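Local coordinates for type III chaperone protein ShcA (Pseudomonas syringae pv. tomato, PDB 4G6T) that probably acts as a class IA type III secretion chaperone of the CesT family, binding a bacterial effector protein before its export, at residues Leu7-Leu12 and Cys47-Glu52; Thr11-Phe16 and Leu25-His30; Ser17-Met22 and Thr110-Met115. All coordinates share one frame; numbering follows the deposited sequence.

Contact 1: Leu7-Leu12 and Cys47-Glu52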
loop_
_atom_site.group_PDB
_atom_site.type_symbol
_atom_site.label_atom_id
_atom_site.label_comp_id
_atom_site.label_asym_id
_atom_site.label_seq_id
_atom_site.Cartn_x
_atom_site.Cartn_y
_atom_site.Cartn_z
ATOM N N LEU A 7 9.035 14.800 0.671
ATOM C CA LEU A 7 8.865 14.164 1.990
ATOM C C LEU A 7 7.456 14.276 2.548
ATOM O O LEU A 7 7.183 13.831 3.622
ATOM C CB LEU A 7 9.885 14.680 3.004
ATOM C CG LEU A 7 11.287 14.159 2.849
ATOM C CD1 LEU A 7 12.251 15.137 3.495
ATOM C CD2 LEU A 7 11.331 12.725 3.391
ATOM N N PHE A 8 6.537 14.950 1.839
ATOM C CA PHE A 8 5.141 15.058 2.238
ATOM C C PHE A 8 4.498 13.692 2.579
ATOM O O PHE A 8 3.752 13.585 3.513
ATOM C CB PHE A 8 4.371 15.695 1.084
ATOM C CG PHE A 8 2.947 16.032 1.388
ATOM C CD1 PHE A 8 2.644 17.251 1.968
ATOM C CD2 PHE A 8 1.932 15.128 1.140
ATOM C CE1 PHE A 8 1.317 17.610 2.246
ATOM C CE2 PHE A 8 0.599 15.458 1.440
ATOM C CZ PHE A 8 0.304 16.696 2.001
ATOM N N TYR A 9 4.812 12.696 1.745
ATOM C CA TYR A 9 4.266 11.342 1.887
ATOM C C TYR A 9 4.711 10.702 3.211
ATOM O O TYR A 9 3.886 10.177 3.946
ATOM C CB TYR A 9 4.662 10.461 0.705
ATOM C CG TYR A 9 4.241 11.084 -0.640
ATOM C CD1 TYR A 9 2.905 11.079 -1.051
ATOM C CD2 TYR A 9 5.159 11.782 -1.401
ATOM C CE1 TYR A 9 2.546 11.733 -2.227
ATOM C CE2 TYR A 9 4.804 12.430 -2.556
ATOM C CZ TYR A 9 3.492 12.411 -2.943
ATOM O OH TYR A 9 3.182 13.078 -4.157
ATOM N N LYS A 10 6.001 10.843 3.503
ATOM C CA LYS A 10 6.527 10.344 4.786
ATOM C C LYS A 10 5.858 11.041 5.940
ATOM O O LYS A 10 5.475 10.438 6.954
ATOM C CB LYS A 10 8.022 10.571 4.854
ATOM C CG LYS A 10 8.559 10.223 6.224
ATOM C CD LYS A 10 10.031 10.512 6.403
ATOM C CE LYS A 10 10.521 10.010 7.760
ATOM N NZ LYS A 10 9.954 10.703 8.931
ATOM N N THR A 11 5.735 12.361 5.884
ATOM C CA THR A 11 5.079 13.078 6.948
ATOM C C THR A 11 3.660 12.580 7.227
ATOM O O THR A 11 3.197 12.442 8.366
ATOM C CB THR A 11 5.109 14.602 6.678
ATOM O OG1 THR A 11 6.475 14.932 6.415
ATOM C CG2 THR A 11 4.539 15.359 7.857
ATOM N N LEU A 12 2.943 12.314 6.135
ATOM C CA LEU A 12 1.602 11.779 6.239
ATOM C C LEU A 12 1.648 10.405 6.903
ATOM O O LEU A 12 0.813 10.112 7.762
ATOM C CB LEU A 12 0.950 11.662 4.857
ATOM C CG LEU A 12 -0.395 10.942 4.830
ATOM C CD1 LEU A 12 -1.425 11.689 5.603
ATOM C CD2 LEU A 12 -0.753 10.763 3.350
ATOM N N CYS A 47 4.810 5.580 -3.304
ATOM C CA CYS A 47 4.842 6.993 -3.593
ATOM C C CYS A 47 5.199 7.218 -5.050
ATOM O O CYS A 47 6.273 6.823 -5.491
ATOM C CB CYS A 47 5.953 7.662 -2.752
ATOM S SG CYS A 47 5.615 7.623 -1.007
ATOM N N ASP A 48 4.313 7.858 -5.808
ATOM C CA ASP A 48 4.637 8.169 -7.177
ATOM C C ASP A 48 4.952 9.656 -7.238
ATOM O O ASP A 48 4.075 10.502 -7.428
ATOM C CB ASP A 48 3.487 7.789 -8.092
ATOM C CG ASP A 48 3.815 8.005 -9.554
ATOM O OD1 ASP A 48 4.856 8.601 -9.872
ATOM O OD2 ASP A 48 2.976 7.569 -10.398
ATOM N N TYR A 49 6.205 9.983 -7.016
ATOM C CA TYR A 49 6.590 11.376 -6.796
ATOM C C TYR A 49 6.381 12.193 -8.066
ATOM O O TYR A 49 5.869 13.288 -7.955
ATOM C CB TYR A 49 8.065 11.501 -6.387
ATOM C CG TYR A 49 8.527 10.612 -5.214
ATOM C CD1 TYR A 49 8.157 10.905 -3.884
ATOM C CD2 TYR A 49 9.247 9.491 -5.459
ATOM C CE1 TYR A 49 8.537 10.067 -2.849
ATOM C CE2 TYR A 49 9.596 8.663 -4.413
ATOM C CZ TYR A 49 9.291 8.983 -3.130
ATOM O OH TYR A 49 9.680 8.140 -2.085
ATOM N N ALA A 50 6.744 11.609 -9.200
ATOM C CA ALA A 50 6.682 12.303 -10.482
ATOM C C ALA A 50 5.269 12.688 -10.827
ATOM O O ALA A 50 5.031 13.792 -11.391
ATOM C CB ALA A 50 7.297 11.444 -11.562
ATOM N N ARG A 51 4.296 11.840 -10.494
ATOM C CA ARG A 51 2.904 12.114 -10.788
ATOM C C ARG A 51 2.112 12.623 -9.614
ATOM O O ARG A 51 0.896 12.769 -9.692
ATOM C CB ARG A 51 2.250 10.863 -11.427
ATOM C CG ARG A 51 3.043 10.235 -12.576
ATOM C CD ARG A 51 2.311 9.096 -13.270
ATOM N NE ARG A 51 3.097 8.418 -14.328
ATOM C CZ ARG A 51 4.042 7.500 -14.134
ATOM N NH1 ARG A 51 4.377 7.086 -12.910
ATOM N NH2 ARG A 51 4.691 6.976 -15.179
ATOM N N GLU A 52 2.793 12.925 -8.501
ATOM C CA GLU A 52 2.176 13.571 -7.366
ATOM C C GLU A 52 0.946 12.809 -6.901
ATOM O O GLU A 52 -0.091 13.312 -6.691
ATOM C CB GLU A 52 1.878 15.056 -7.646
ATOM C CG GLU A 52 3.155 15.815 -7.949
ATOM C CD GLU A 52 2.918 17.318 -8.165
ATOM O OE1 GLU A 52 2.400 18.002 -7.251
ATOM O OE2 GLU A 52 3.276 17.808 -9.261
HETATM O O HOH W 1 5.303 14.220 -5.475
#
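With CG turned anti to its carbonyl carbon (chi1 -56°), Tyr-9 sends its ring off helix 8-19 toward the end of strand 41-48. Cys-47 has the matching torsion (chi1 -66°), which carries SG back toward the helix. SG packs at 3.4 Å from CB of Tyr-9. It also makes an oblique sulfur-aromatic contact, 4.6 Å from the centroid of the Tyr-9 ring. Tyr-49 approaches the same ring from the turn. Its CD1 lies 3.9 Å from CE2 of Tyr-9, and the two ring planes stand at 70°. No direct hydrogen bond links the two segments. Instead, the phenol OH of Tyr-9 donates to a water at 2.7 Å, which lies at the ring edge, in its plane. That water donates in turn to O of Tyr-49, also at 2.7 Å, and so ties the buried phenol to the turn backbone. OH also lies 3.4 Å from CA of Glu-52. The side chain of Asp-48 points away from the helix, and its carboxylate forms salt bridges with Arg-51 and Arg-53. Residues Tyr-49 to Glu-52 form a type I beta turn in the hairpin joining strands 41-48 and 53-59, and the first helix of this CesT-family fold rests against it.

Contact 2: Thr11-Phe16 and Leu25-His30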
loop_
_atom_site.group_PDB
_atom_site.type_symbol
_atom_site.label_atom_id
_atom_site.label_comp_id
_atom_site.label_asym_id
_atom_site.label_seq_id
_atom_site.Cartn_x
_atom_site.Cartn_y
_atom_site.Cartn_z
ATOM N N THR A 11 5.735 12.361 5.884
ATOM C CA THR A 11 5.079 13.078 6.948
ATOM C C THR A 11 3.660 12.580 7.227
ATOM O O THR A 11 3.197 12.442 8.366
ATOM C CB THR A 11 5.109 14.602 6.678
ATOM O OG1 THR A 11 6.475 14.932 6.415
ATOM C CG2 THR A 11 4.539 15.359 7.857
ATOM N N LEU A 12 2.943 12.314 6.135
ATOM C CA LEU A 12 1.602 11.779 6.239
ATOM C C LEU A 12 1.648 10.405 6.903
ATOM O O LEU A 12 0.813 10.112 7.762
ATOM C CB LEU A 12 0.950 11.662 4.857
ATOM C CG LEU A 12 -0.395 10.942 4.830
ATOM C CD1 LEU A 12 -1.425 11.689 5.603
ATOM C CD2 LEU A 12 -0.753 10.763 3.350
ATOM N N LEU A 13 2.545 9.572 6.411
ATOM C CA LEU A 13 2.709 8.223 6.948
ATOM C C LEU A 13 3.042 8.225 8.432
ATOM O O LEU A 13 2.454 7.423 9.192
ATOM C CB LEU A 13 3.658 7.404 6.142
ATOM C CG LEU A 13 3.734 5.901 6.479
ATOM C CD1 LEU A 13 2.376 5.258 6.250
ATOM C CD2 LEU A 13 4.799 5.246 5.623
ATOM N N ASP A 14 3.900 9.190 8.829
ATOM C CA ASP A 14 4.137 9.372 10.280
ATOM C C ASP A 14 2.919 9.764 11.071
ATOM O O ASP A 14 2.701 9.246 12.173
ATOM C CB ASP A 14 5.196 10.446 10.478
ATOM C CG ASP A 14 6.579 10.030 10.000
ATOM O OD1 ASP A 14 6.835 8.833 9.680
ATOM O OD2 ASP A 14 7.456 10.971 9.844
ATOM N N ASP A 15 2.119 10.655 10.562
ATOM C CA ASP A 15 0.876 11.073 11.209
ATOM C C ASP A 15 -0.146 9.925 11.266
ATOM O O ASP A 15 -0.882 9.800 12.237
ATOM C CB ASP A 15 0.247 12.284 10.518
ATOM C CG ASP A 15 0.985 13.603 10.842
ATOM O OD1 ASP A 15 1.905 13.540 11.670
ATOM O OD2 ASP A 15 0.611 14.672 10.312
ATOM N N PHE A 16 -0.180 9.130 10.198
ATOM C CA PHE A 16 -1.064 7.945 10.141
ATOM C C PHE A 16 -0.664 6.935 11.208
ATOM O O PHE A 16 -1.522 6.470 11.965
ATOM C CB PHE A 16 -0.962 7.382 8.717
ATOM C CG PHE A 16 -1.678 6.072 8.471
ATOM C CD1 PHE A 16 -3.024 6.073 8.225
ATOM C CD2 PHE A 16 -0.957 4.904 8.354
ATOM C CE1 PHE A 16 -3.688 4.886 7.919
ATOM C CE2 PHE A 16 -1.610 3.700 8.066
ATOM C CZ PHE A 16 -2.973 3.714 7.861
ATOM N N LEU A 25 5.379 3.398 10.604
ATOM C CA LEU A 25 5.592 2.771 9.327
ATOM C C LEU A 25 6.570 3.619 8.533
ATOM O O LEU A 25 6.587 4.839 8.722
ATOM C CB LEU A 25 4.268 2.678 8.575
ATOM C CG LEU A 25 3.242 1.734 9.202
ATOM C CD1 LEU A 25 1.813 2.104 8.839
ATOM C CD2 LEU A 25 3.633 0.290 8.888
ATOM N N VAL A 26 7.302 2.981 7.643
ATOM C CA VAL A 26 8.321 3.662 6.846
ATOM C C VAL A 26 8.232 3.326 5.372
ATOM O O VAL A 26 7.862 2.227 4.958
ATOM C CB VAL A 26 9.753 3.423 7.342
ATOM C CG1 VAL A 26 9.836 3.741 8.843
ATOM C CG2 VAL A 26 10.198 2.031 7.048
ATOM N N PHE A 27 8.586 4.294 4.543
ATOM C CA PHE A 27 8.799 3.974 3.152
ATOM C C PHE A 27 10.218 3.475 2.952
ATOM O O PHE A 27 11.180 4.111 3.438
ATOM C CB PHE A 27 8.584 5.236 2.264
ATOM C CG PHE A 27 7.156 5.652 2.163
ATOM C CD1 PHE A 27 6.246 4.848 1.481
ATOM C CD2 PHE A 27 6.685 6.838 2.705
ATOM C CE1 PHE A 27 4.911 5.180 1.449
ATOM C CE2 PHE A 27 5.336 7.169 2.668
ATOM C CZ PHE A 27 4.472 6.368 1.982
ATOM N N ASP A 28 10.399 2.375 2.234
ATOM C CA ASP A 28 11.726 1.924 1.880
ATOM C C ASP A 28 12.394 2.753 0.764
ATOM O O ASP A 28 11.892 3.807 0.367
ATOM C CB ASP A 28 11.668 0.416 1.565
ATOM C CG ASP A 28 10.889 0.061 0.272
ATOM O OD1 ASP A 28 10.665 0.923 -0.568
ATOM O OD2 ASP A 28 10.592 -1.166 0.093
ATOM N N ASP A 29 13.559 2.337 0.303
ATOM C CA ASP A 29 14.330 3.066 -0.684
ATOM C C ASP A 29 13.806 2.880 -2.108
ATOM O O ASP A 29 14.419 3.313 -3.077
ATOM C CB ASP A 29 15.819 2.647 -0.598
ATOM C CG ASP A 29 16.542 3.255 0.590
ATOM O OD1 ASP A 29 16.099 4.202 1.252
ATOM O OD2 ASP A 29 17.645 2.776 0.856
ATOM N N HIS A 30 12.643 2.234 -2.213
ATOM C CA HIS A 30 11.877 2.216 -3.451
ATOM C C HIS A 30 10.611 2.989 -3.295
ATOM O O HIS A 30 9.743 2.956 -4.186
ATOM C CB HIS A 30 11.589 0.799 -3.862
ATOM C CG HIS A 30 12.818 0.052 -4.247
ATOM N ND1 HIS A 30 13.268 0.017 -5.513
ATOM C CD2 HIS A 30 13.712 -0.681 -3.488
ATOM C CE1 HIS A 30 14.391 -0.706 -5.564
ATOM N NE2 HIS A 30 14.665 -1.131 -4.320
HETATM O O HOH W 2 7.037 7.287 7.321
#
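One face of the Phe-27 ring carries CD2 of Leu-13, 3.8 Å from the centroid and 18° off the ring normal. This is a CH-pi contact, with the methyl offset toward the rim near CE2. The Phe-16 ring is used differently: CD1 of Leu-25 meets its edge, near the ring plane, 3.9 Å from CE2 of Phe-16. Leu-13 touches both Leu-25 and Phe-27 of the loop. Its CG sits anti to the backbone N (chi1 -170°), and from there CD2 reaches Phe-27 while CG packs 3.9 Å from CB of Leu-25. The side chains of Leu-13 and Leu-25 run nearly perpendicular to each other. CD2 of Leu-13 also lies 3.6 Å from O of Leu-25. That carbonyl accepts a hydrogen bond from a water at 2.9 Å. The same water donates to OD1 of Asp-14 at 2.8 Å, so it bridges helix and loop. The other carboxylate oxygen of Asp-14 pairs with Lys-10. Leu-45 of strand 41-48 packs on Leu-13 and Phe-27, and Cys-33 of strand 32-37 packs on Leu-25 and Phe-27. Here an apolar helix face packs on the irregular segment that leads from the first helix into strand 32-37 of a CesT-family chaperone.

Contact 3: Ser17-Met22 and Thr110-Met115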
loop_
_atom_site.group_PDB
_atom_site.type_symbol
_atom_site.label_atom_id
_atom_site.label_comp_id
_atom_site.label_asym_id
_atom_site.label_seq_id
_atom_site.Cartn_x
_atom_site.Cartn_y
_atom_site.Cartn_z
ATOM N N SER A 17 0.637 6.686 11.331
ATOM C CA SER A 17 1.195 5.740 12.306
ATOM C C SER A 17 0.835 6.265 13.702
ATOM O O SER A 17 0.423 5.513 14.573
ATOM C CB SER A 17 2.692 5.592 12.135
ATOM O OG SER A 17 3.102 5.103 10.864
ATOM N N ARG A 18 0.955 7.562 13.914
ATOM C CA ARG A 18 0.641 8.132 15.251
ATOM C C ARG A 18 -0.825 7.942 15.582
ATOM O O ARG A 18 -1.199 7.682 16.739
ATOM C CB ARG A 18 0.970 9.623 15.284
ATOM C CG ARG A 18 2.448 9.935 15.431
ATOM C CD ARG A 18 2.681 11.436 15.349
ATOM N NE ARG A 18 4.100 11.741 15.341
ATOM C CZ ARG A 18 4.640 12.955 15.484
ATOM N NH1 ARG A 18 3.911 14.064 15.653
ATOM N NH2 ARG A 18 5.952 13.053 15.470
ATOM N N SER A 19 -1.669 8.079 14.573
ATOM C CA SER A 19 -3.108 7.880 14.742
ATOM C C SER A 19 -3.402 6.405 15.093
ATOM O O SER A 19 -4.268 6.127 15.905
ATOM C CB SER A 19 -3.855 8.234 13.462
ATOM O OG SER A 19 -5.230 8.421 13.735
ATOM N N LEU A 20 -2.707 5.501 14.418
ATOM C CA LEU A 20 -2.857 4.038 14.563
ATOM C C LEU A 20 -2.233 3.576 15.899
ATOM O O LEU A 20 -2.298 2.395 16.254
ATOM C CB LEU A 20 -2.197 3.313 13.378
ATOM C CG LEU A 20 -3.178 2.885 12.260
ATOM C CD1 LEU A 20 -4.048 4.022 11.743
ATOM C CD2 LEU A 20 -2.327 2.249 11.170
ATOM N N GLU A 21 -1.610 4.526 16.608
ATOM C CA GLU A 21 -0.810 4.319 17.825
ATOM C C GLU A 21 0.188 3.181 17.704
ATOM O O GLU A 21 0.153 2.232 18.471
ATOM C CB GLU A 21 -1.738 4.101 19.037
ATOM C CG GLU A 21 -2.667 5.281 19.276
ATOM C CD GLU A 21 -3.671 5.041 20.390
ATOM O OE1 GLU A 21 -3.901 3.871 20.776
ATOM O OE2 GLU A 21 -4.234 6.038 20.876
ATOM N N MET A 22 1.083 3.268 16.736
ATOM C CA MET A 22 1.999 2.197 16.442
ATOM C C MET A 22 3.377 2.698 16.110
ATOM O O MET A 22 3.611 3.882 15.745
ATOM C CB MET A 22 1.490 1.294 15.290
ATOM C CG MET A 22 1.582 1.964 13.931
ATOM S SD MET A 22 0.808 1.033 12.566
ATOM C CE MET A 22 2.049 -0.140 12.186
ATOM N N THR A 110 -8.576 10.639 4.960
ATOM C CA THR A 110 -8.739 10.147 3.552
ATOM C C THR A 110 -7.967 8.885 3.343
ATOM O O THR A 110 -8.477 7.920 2.747
ATOM C CB THR A 110 -8.383 11.215 2.508
ATOM O OG1 THR A 110 -9.349 12.265 2.646
ATOM C CG2 THR A 110 -8.458 10.659 1.119
ATOM N N LEU A 111 -6.725 8.823 3.797
ATOM C CA LEU A 111 -5.968 7.624 3.673
ATOM C C LEU A 111 -6.666 6.454 4.386
ATOM O O LEU A 111 -6.698 5.313 3.881
ATOM C CB LEU A 111 -4.517 7.829 4.171
ATOM C CG LEU A 111 -3.584 6.625 4.170
ATOM C CD1 LEU A 111 -3.393 5.978 2.807
ATOM C CD2 LEU A 111 -2.201 7.013 4.687
ATOM N N LYS A 112 -7.128 6.688 5.611
ATOM C CA LYS A 112 -7.860 5.645 6.385
ATOM C C LYS A 112 -9.073 5.153 5.603
ATOM O O LYS A 112 -9.227 3.921 5.429
ATOM C CB LYS A 112 -8.296 6.162 7.753
ATOM C CG LYS A 112 -7.146 6.372 8.717
ATOM C CD LYS A 112 -7.687 6.836 10.053
ATOM C CE LYS A 112 -6.533 6.903 11.028
ATOM N NZ LYS A 112 -7.132 7.121 12.352
ATOM N N ARG A 113 -9.880 6.082 5.121
ATOM C CA ARG A 113 -11.115 5.747 4.392
ATOM C C ARG A 113 -10.799 4.961 3.120
ATOM O O ARG A 113 -11.458 3.914 2.797
ATOM C CB ARG A 113 -11.869 7.011 4.035
ATOM C CG ARG A 113 -13.212 6.771 3.360
ATOM C CD ARG A 113 -14.009 8.049 3.147
ATOM N NE ARG A 113 -13.287 9.054 2.354
ATOM C CZ ARG A 113 -12.681 10.139 2.854
ATOM N NH1 ARG A 113 -12.656 10.424 4.165
ATOM N NH2 ARG A 113 -12.087 10.956 2.022
ATOM N N GLU A 114 -9.817 5.381 2.367
ATOM C CA GLU A 114 -9.471 4.726 1.160
ATOM C C GLU A 114 -8.834 3.352 1.383
ATOM O O GLU A 114 -9.071 2.423 0.608
ATOM C CB GLU A 114 -8.585 5.565 0.248
ATOM C CG GLU A 114 -9.301 6.844 -0.199
ATOM C CD GLU A 114 -10.326 6.617 -1.285
ATOM O OE1 GLU A 114 -10.512 5.482 -1.826
ATOM O OE2 GLU A 114 -10.997 7.634 -1.580
ATOM N N MET A 115 -8.050 3.191 2.450
ATOM C CA MET A 115 -7.495 1.876 2.751
ATOM C C MET A 115 -8.625 0.934 3.121
ATOM O O MET A 115 -8.612 -0.186 2.647
ATOM C CB MET A 115 -6.520 2.042 3.890
ATOM C CG MET A 115 -5.194 2.461 3.389
ATOM S SD MET A 115 -3.952 2.599 4.712
ATOM C CE MET A 115 -4.287 0.916 5.371
#
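Lys-112 and Ser-19 meet at their polar ends, where NZ of Lys-112 donates a hydrogen bond to OG of Ser-19 at 2.7 Å. This is the one direct hydrogen bond between the segments. CE of Lys-112 also lies 3.9 Å from CD1 of Leu-20, a van der Waals contact. The two side chains run antiparallel, alongside each other. The lysine covers most of the gap itself, since its chain is extended beyond CG; the nearest CA atoms, of Leu-20 and Lys-112, are 9.7 Å apart. On helix 8-19, OG of Ser-19 is anti to its backbone N (chi1 -163°) and points to the ammonium group. The backbone here is shaped by the end of the helix. Glu-21 has a positive phi (47°), and N of Met-22 bonds to O of Ser-17 at 3.2 Å, part of a Schellman motif. Phe-16 packs on the aliphatic part of Lys-112, at CG, and on Leu-111 and Met-115. Backbone hydrogen bonds from Leu-20 reach the neighbouring protein chain, and apolar side chains of that chain pack on Leu-20 and Lys-112. The contact thus bridges the C-terminal end of helix 8-19 and helix 108-127, whose Leu-111 and Met-115 pack on strand 53-59.

From the N terminus, helix 8-19 serves all three contacts in turn. Contact 1 comes first and closes the path from the helix through strands 32-37 and 41-48 to the following turn. Contact 2 starts from the same part of the helix, sharing Thr-11 and Leu-12, and closes a much shorter loop nested within that path. Contact 3 begins between the two segments of contact 2 and ends far along the chain at helix 108-127, so it crosses both others. Phe-27 packs on Cys-47 and joins contacts 1 and 2. Ser-17 OG probably bonds to Leu-25 N, linking contacts 2 and 3. Together they tie the first helix to the hairpin turn, to the loop leading into strand 32-37 and to the last helix.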